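Lipoprotein (Thermotoga maritima, PDB 2F4I) is of unknown function but is a predicted periplasmic lipoprotein of the DUF2291 family that carries an OB-fold. Local coordinates at residues L48-L51 with E56-H59. Residues are numbered along the deposited sequence; the frame is centred on the assembly and turned at random. Where two conformers were deposited one is given.
Sequences LNTL and ELAH
A58 pushes its methyl between the side chains of T50 and L51, and between 48-51 and 56-59 the contact is mostly apolar. The tightest point is L51 CD2 against A58 CB at 3.5 Å, a squeezed methyl-to-methyl approach, with the branch carbon L51 CG close behind at 3.8 Å from the same A58 CB. L51 reaches this position because CG stands anti to the carbonyl carbon (chi1 -75°), while CD1 is extended roughly anti to CA, which leaves CD2 as the branch facing A58. The backbones come close here too: L51 CA and A58 CA are 5.4 Å apart, a spacing that the small alanine permits.

From the other flank T50 adds its methyl, not its hydroxyl. A chi1 of -48° puts OG1 beside the backbone N and leaves CG2 anti to it, and that methyl lies against the backbone N and CA of A58, T50 CG2 being 3.7 Å from A58 N and 3.9 Å from A58 CB. The same carbon also brushes L57, at 4.2 Å from L57 CG. L51 CD2 goes on to meet the H59 ring obliquely, 4.4 Å from H59 CE1, a loose touch.

The polar groups turn to other partners. T50 OG1 bonds to the carbonyl O of E46, one turn back in its own helix, which leaves the methyl for the neighbouring helix. H59 ND1 bonds to Y74 OH on strand 72-81, which helps hold the imidazole's rotation. L51 also packs on Y74, and on F172 and L174 of strand 165-174, so the small apolar cluster continues onto the sheet.

The arrangement is two consecutive short helices, 44-53 and 55-59, folded against each other across a very short connection, with a small residue at the nearest approach, and packed on the beta-sheet of this OB-fold protein.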
# COMPACT_ATOMS: atom_id res chain seq x y z
N LEU A 48 -7.92 -8.28 -6.82
CA LEU A 48 -8.10 -7.65 -8.12
C LEU A 48 -9.15 -8.36 -9.02
O LEU A 48 -9.93 -7.71 -9.70
CB LEU A 48 -6.78 -7.47 -8.88
CG LEU A 48 -5.62 -6.71 -8.24
CD1 LEU A 48 -4.71 -6.19 -9.28
CD2 LEU A 48 -6.06 -5.60 -7.37
N ASN A 49 -9.15 -9.69 -9.03
CA ASN A 49 -10.18 -10.44 -9.76
C ASN A 49 -11.57 -10.13 -9.25
O ASN A 49 -12.49 -9.97 -10.03
CB ASN A 49 -9.93 -11.95 -9.68
CG ASN A 49 -8.84 -12.40 -10.60
OD1 ASN A 49 -8.44 -11.65 -11.49
ND2 ASN A 49 -8.33 -13.60 -10.38
N THR A 50 -11.72 -10.03 -7.93
CA THR A 50 -13.02 -9.67 -7.36
C THR A 50 -13.43 -8.22 -7.72
O THR A 50 -14.60 -7.96 -8.00
CB THR A 50 -13.09 -9.90 -5.85
OG1 THR A 50 -12.59 -11.20 -5.53
CG2 THR A 50 -14.53 -9.74 -5.34
N LEU A 51 -12.47 -7.29 -7.73
CA LEU A 51 -12.74 -5.91 -8.14
C LEU A 51 -13.24 -5.86 -9.57
O LEU A 51 -14.16 -5.12 -9.88
CB LEU A 51 -11.51 -5.02 -8.00
CG LEU A 51 -11.15 -4.60 -6.58
CD1 LEU A 51 -9.68 -4.13 -6.53
CD2 LEU A 51 -12.10 -3.52 -5.97
N GLU A 56 -18.33 -3.90 -5.31
CA GLU A 56 -19.01 -3.83 -4.01
C GLU A 56 -18.79 -5.09 -3.18
O GLU A 56 -18.53 -4.97 -2.00
CB GLU A 56 -20.48 -3.39 -4.05
CG GLU A 56 -20.94 -2.67 -2.70
CD GLU A 56 -20.34 -1.25 -2.47
OE1 GLU A 56 -20.50 -0.40 -3.38
OE2 GLU A 56 -19.75 -0.97 -1.36
N LEU A 57 -18.79 -6.26 -3.80
CA LEU A 57 -18.37 -7.47 -3.13
C LEU A 57 -16.94 -7.37 -2.67
O LEU A 57 -16.66 -7.77 -1.56
CB LEU A 57 -18.51 -8.66 -4.05
CG LEU A 57 -18.28 -10.03 -3.45
CD1 LEU A 57 -19.20 -10.28 -2.27
CD2 LEU A 57 -18.45 -11.11 -4.55
N ALA A 58 -16.04 -6.84 -3.51
CA ALA A 58 -14.64 -6.63 -3.11
C ALA A 58 -14.56 -5.72 -1.88
O ALA A 58 -13.90 -6.06 -0.91
CB ALA A 58 -13.78 -6.08 -4.29
N HIS A 59 -15.27 -4.59 -1.88
CA HIS A 59 -15.22 -3.70 -0.72
C HIS A 59 -15.63 -4.50 0.52
O HIS A 59 -14.96 -4.46 1.52
CB HIS A 59 -16.09 -2.42 -0.87
CG HIS A 59 -15.83 -1.62 -2.11
ND1 HIS A 59 -14.56 -1.43 -2.63
CD2 HIS A 59 -16.67 -0.93 -2.92
CE1 HIS A 59 -14.64 -0.66 -3.70
NE2 HIS A 59 -15.91 -0.36 -3.91